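Glycosyl hydrolase BlGH5_18 (Bifidobacterium longum subsp. infantis, PDB 7LQX) is a family 5 (subfamily 18) glycoside hydrolase that probably hydrolyses a glycosidic bond during bacterial breakdown of N-glycans. Local coordinates at residues V209-H214 and K435-V440; R380-C383 and S388-E391. All coordinates share one frame; numbering follows the deposited sequence.

Interaction 1 of 2, residues V209-H214 and K435-V440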
# COMPACT_ATOMS: atom_id res chain seq x y z
N VAL A 209 -4.03 12.97 21.10
CA VAL A 209 -5.23 12.77 21.90
C VAL A 209 -5.22 13.66 23.13
O VAL A 209 -6.27 14.16 23.56
CB VAL A 209 -5.42 11.28 22.25
CG1 VAL A 209 -4.37 10.79 23.23
CG2 VAL A 209 -6.82 11.03 22.80
N TRP A 210 -4.04 13.90 23.71
CA TRP A 210 -3.91 14.70 24.92
C TRP A 210 -3.71 16.18 24.63
O TRP A 210 -4.07 17.02 25.46
CB TRP A 210 -2.73 14.21 25.80
CG TRP A 210 -2.84 12.76 26.08
CD1 TRP A 210 -2.05 11.77 25.59
CD2 TRP A 210 -3.85 12.11 26.88
NE1 TRP A 210 -2.49 10.55 26.03
CE2 TRP A 210 -3.60 10.73 26.81
CE3 TRP A 210 -4.92 12.56 27.64
CZ2 TRP A 210 -4.39 9.80 27.47
CZ3 TRP A 210 -5.71 11.63 28.29
CH2 TRP A 210 -5.43 10.27 28.21
N TYR A 211 -3.14 16.51 23.49
CA TYR A 211 -2.55 17.81 23.28
C TYR A 211 -3.20 18.63 22.18
O TYR A 211 -2.90 19.83 22.08
CB TYR A 211 -1.06 17.63 22.95
CG TYR A 211 -0.18 17.07 24.05
CD1 TYR A 211 -0.56 17.07 25.39
CD2 TYR A 211 1.07 16.57 23.74
CE1 TYR A 211 0.29 16.59 26.37
CE2 TYR A 211 1.92 16.09 24.71
CZ TYR A 211 1.53 16.11 26.02
OH TYR A 211 2.38 15.64 27.01
N LEU A 212 -4.08 18.06 21.37
CA LEU A 212 -4.63 18.77 20.22
C LEU A 212 -6.11 19.08 20.42
O LEU A 212 -6.93 18.16 20.52
CB LEU A 212 -4.49 17.93 18.96
CG LEU A 212 -3.09 17.75 18.41
CD1 LEU A 212 -3.14 16.80 17.22
CD2 LEU A 212 -2.52 19.10 18.00
N ASP A 213 -6.46 20.36 20.41
CA ASP A 213 -7.87 20.72 20.49
C ASP A 213 -8.59 20.35 19.20
O ASP A 213 -8.01 20.34 18.11
CB ASP A 213 -8.02 22.21 20.77
CG ASP A 213 -7.74 22.52 22.22
OD1 ASP A 213 -8.49 22.02 23.08
OD2 ASP A 213 -6.73 23.19 22.48
N HIS A 214 -9.87 20.00 19.34
CA HIS A 214 -10.76 19.67 18.24
C HIS A 214 -10.37 18.39 17.51
O HIS A 214 -10.88 18.12 16.43
CB HIS A 214 -10.89 20.84 17.25
CG HIS A 214 -11.20 22.14 17.92
ND1 HIS A 214 -12.40 22.39 18.54
CD2 HIS A 214 -10.45 23.26 18.08
CE1 HIS A 214 -12.39 23.61 19.04
NE2 HIS A 214 -11.22 24.16 18.78
N LYS A 435 3.32 25.92 23.29
CA LYS A 435 4.16 26.64 22.34
C LYS A 435 5.30 25.78 21.79
O LYS A 435 5.77 26.05 20.68
CB LYS A 435 4.72 27.90 22.99
CG LYS A 435 5.42 27.67 24.31
CD LYS A 435 6.04 28.97 24.82
CE LYS A 435 6.44 28.85 26.27
NZ LYS A 435 5.25 28.84 27.16
N TYR A 436 5.76 24.77 22.53
CA TYR A 436 6.86 23.95 22.04
C TYR A 436 6.38 22.75 21.23
O TYR A 436 7.15 22.21 20.43
CB TYR A 436 7.71 23.44 23.20
CG TYR A 436 8.29 24.53 24.08
CD1 TYR A 436 8.86 25.67 23.53
CD2 TYR A 436 8.25 24.41 25.46
CE1 TYR A 436 9.38 26.67 24.34
CE2 TYR A 436 8.77 25.40 26.27
CZ TYR A 436 9.33 26.53 25.71
OH TYR A 436 9.84 27.50 26.55
N TYR A 437 5.15 22.30 21.44
CA TYR A 437 4.58 21.24 20.62
C TYR A 437 4.33 21.75 19.22
O TYR A 437 4.69 21.09 18.23
CB TYR A 437 3.26 20.85 21.25
CG TYR A 437 2.56 19.61 20.76
CD1 TYR A 437 3.11 18.36 20.96
CD2 TYR A 437 1.30 19.70 20.19
CE1 TYR A 437 2.44 17.22 20.57
CE2 TYR A 437 0.63 18.57 19.79
CZ TYR A 437 1.20 17.34 19.99
OH TYR A 437 0.51 16.21 19.61
N THR A 438 3.69 22.91 19.12
CA THR A 438 3.33 23.48 17.83
C THR A 438 4.55 23.91 17.05
O THR A 438 4.55 23.84 15.81
CB THR A 438 2.40 24.67 18.08
OG1 THR A 438 3.08 25.65 18.87
CG2 THR A 438 1.16 24.22 18.83
N ALA A 439 5.60 24.36 17.74
CA ALA A 439 6.84 24.71 17.07
C ALA A 439 7.46 23.49 16.39
O ALA A 439 8.18 23.64 15.40
CB ALA A 439 7.83 25.31 18.06
N VAL A 440 7.19 22.30 16.90
CA VAL A 440 7.69 21.07 16.29
C VAL A 440 7.01 20.86 14.94
O VAL A 440 7.68 20.69 13.91
CB VAL A 440 7.49 19.85 17.20
CG1 VAL A 440 7.66 18.56 16.41
CG2 VAL A 440 8.48 19.90 18.34

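Interaction 2 of 2, residues R380-C383 and S388-E391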
# COMPACT_ATOMS: atom_id res chain seq x y z
N ARG A 380 -7.17 21.67 25.38
CA ARG A 380 -6.18 20.60 25.35
C ARG A 380 -4.78 21.15 25.10
O ARG A 380 -3.79 20.60 25.59
CB ARG A 380 -6.53 19.57 24.28
CG ARG A 380 -7.22 18.35 24.84
CD ARG A 380 -7.38 17.27 23.80
NE ARG A 380 -8.63 17.36 23.07
CZ ARG A 380 -9.00 16.49 22.14
NH1 ARG A 380 -8.22 15.47 21.84
NH2 ARG A 380 -10.15 16.64 21.51
N GLY A 381 -4.68 22.22 24.31
CA GLY A 381 -3.36 22.75 23.98
C GLY A 381 -2.58 23.14 25.21
O GLY A 381 -1.36 22.95 25.26
N ALA A 382 -3.25 23.67 26.22
CA ALA A 382 -2.56 24.06 27.45
C ALA A 382 -1.93 22.87 28.16
O ALA A 382 -1.07 23.06 29.02
CB ALA A 382 -3.55 24.74 28.40
N CYS A 383 -2.33 21.65 27.81
CA CYS A 383 -1.76 20.44 28.40
C CYS A 383 -0.49 19.97 27.70
O CYS A 383 0.20 19.10 28.24
CB CYS A 383 -2.79 19.31 28.38
SG CYS A 383 -4.26 19.65 29.34
N SER A 388 0.26 25.94 29.75
CA SER A 388 0.15 26.38 31.13
C SER A 388 -0.11 25.23 32.09
O SER A 388 0.41 25.22 33.21
CB SER A 388 -0.95 27.44 31.23
OG SER A 388 -2.11 27.03 30.54
N ILE A 389 -0.95 24.26 31.71
CA ILE A 389 -1.18 23.10 32.57
C ILE A 389 0.10 22.29 32.70
O ILE A 389 0.50 21.90 33.80
CB ILE A 389 -2.33 22.23 32.01
CG1 ILE A 389 -3.67 22.96 32.07
CG2 ILE A 389 -2.41 20.91 32.77
CD1 ILE A 389 -4.23 23.17 33.48
N PHE A 390 0.75 22.02 31.56
CA PHE A 390 2.01 21.30 31.53
C PHE A 390 3.01 21.93 32.48
O PHE A 390 3.60 21.24 33.32
CB PHE A 390 2.51 21.36 30.08
CG PHE A 390 3.71 20.48 29.76
CD1 PHE A 390 4.99 20.90 30.07
CD2 PHE A 390 3.54 19.27 29.11
CE1 PHE A 390 6.10 20.11 29.75
CE2 PHE A 390 4.64 18.49 28.78
CZ PHE A 390 5.91 18.91 29.11
N GLU A 391 3.20 23.25 32.39
CA GLU A 391 4.23 23.90 33.19
C GLU A 391 3.87 23.97 34.67
O GLU A 391 4.75 23.84 35.52
CB GLU A 391 4.57 25.26 32.59
CG GLU A 391 5.20 25.08 31.22
CD GLU A 391 5.85 26.31 30.63
OE1 GLU A 391 5.57 27.44 31.10
OE2 GLU A 391 6.64 26.14 29.69

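Interaction 1 of 2, residues V209-H214 and K435-V440
Tyr211 and Tyr437 form a T-shaped aromatic pair. The edge of the Tyr211 ring points at the face of Tyr437, with the planes at 83° and the centroids 5.2 Å apart. Tyr211 CD2 leads the approach and lies 3.5 Å from Tyr437 CE1. The same face takes a CH-pi contact: Tyr211 CB sits 4.0 Å from the centroid of the Tyr437 ring, 25° off its normal. Tyr211 thus bears on Tyr437 with both its CB and one ring edge. Tyr437 CG is anti to the backbone N (chi1 -169°), which places the ring against Tyr211 and Leu212.

Leu212 supplies the aliphatic contact. Its CD2 meets the edge of the Tyr437 ring in plane, 3.7 Å from CE2, and the two side chains cross at about a right angle.

The polar end of Tyr437 is held separately, by a hydrogen bond between its OH and OD1 of Asp207, two residues before 209-214. Replacing Tyr437 with an alanine is likely to leave the Tyr211 edge and Leu212 CD2 without their aromatic partner, and Asp207 without this hydrogen bond.

The contact is partly buried. Eight parallel strands form the (beta/alpha)8 barrel of family GH5, and helix 208-211 follows barrel strand 200-202. The tyrosine pair packs the last modelled helix, 435-439, against the end of helix 208-211. Pro385 touches both tyrosines. Tyr211 also packs on Tyr256 and Leu257 of helix 248-264 and on Phe390 of helix 388-399.

Interaction 2 of 2, residues R380-C383 and S388-E391
Ala382 O receives two backbone N-H groups from the first turn of helix 388-399. The bond from Phe390 N is long, at 3.3 Å, but fairly straight (165° at the hydrogen) and lies in the carbonyl plane. Ile389 N is nearer, 2.9 Å from Ala382 O, yet its bond is bent to 126° and weak. One carbonyl thus meets two N-H groups at the start of the helix, where N-H groups have no preceding turn to bond to.

Around this centre lie the side-chain contacts. Ala382 CB rests 3.4 Å from Ser388 OG, which hydrogen-bonds with Asp428 OD2 and accepts a bond from His432 N. Ile389 CG1 lies 4.1 Å from Ala382 CB, while Cys383 SG meets the other branch, Ile389 CG2, at the same separation. With CG anti to the main-chain N (chi1 -171°), Phe390 sets its ring edge beside Cys383 O, and CD2 is 3.5 Å from that oxygen. Tyr256 OH hydrogen-bonds to the same carbonyl.

The contact is buried in the loop between strand 365-369 and helix 388-399, where a 3-10 segment at 381-383 meets the helix start. Cys383 and Ile389 pack on Ile369 of that strand, and helix 248-264 approaches through Tyr256 and Leu260.

Interaction 2 is the more buried of the two: all its touching residues are buried, whereas interaction 1 is only partly so. Their chemistry also differs. The first joins distant parts of the sequence through aromatic and aliphatic side chains; the second closes a short local turn through one fairly straight and one weak backbone hydrogen bond and the packing of Ala382, Cys383, Ile389 and Phe390. Interaction 2 is nested within the loop that interaction 1 closes, and their centres are about 9 Å apart. Polar ties connect them: Arg380 N lies 2.7 Å from Asp213 OD1, and Arg380 NH1 lies 2.9 Å from Val209 O. Both pack against helix 248-264, where the barrel meets the C-terminal region.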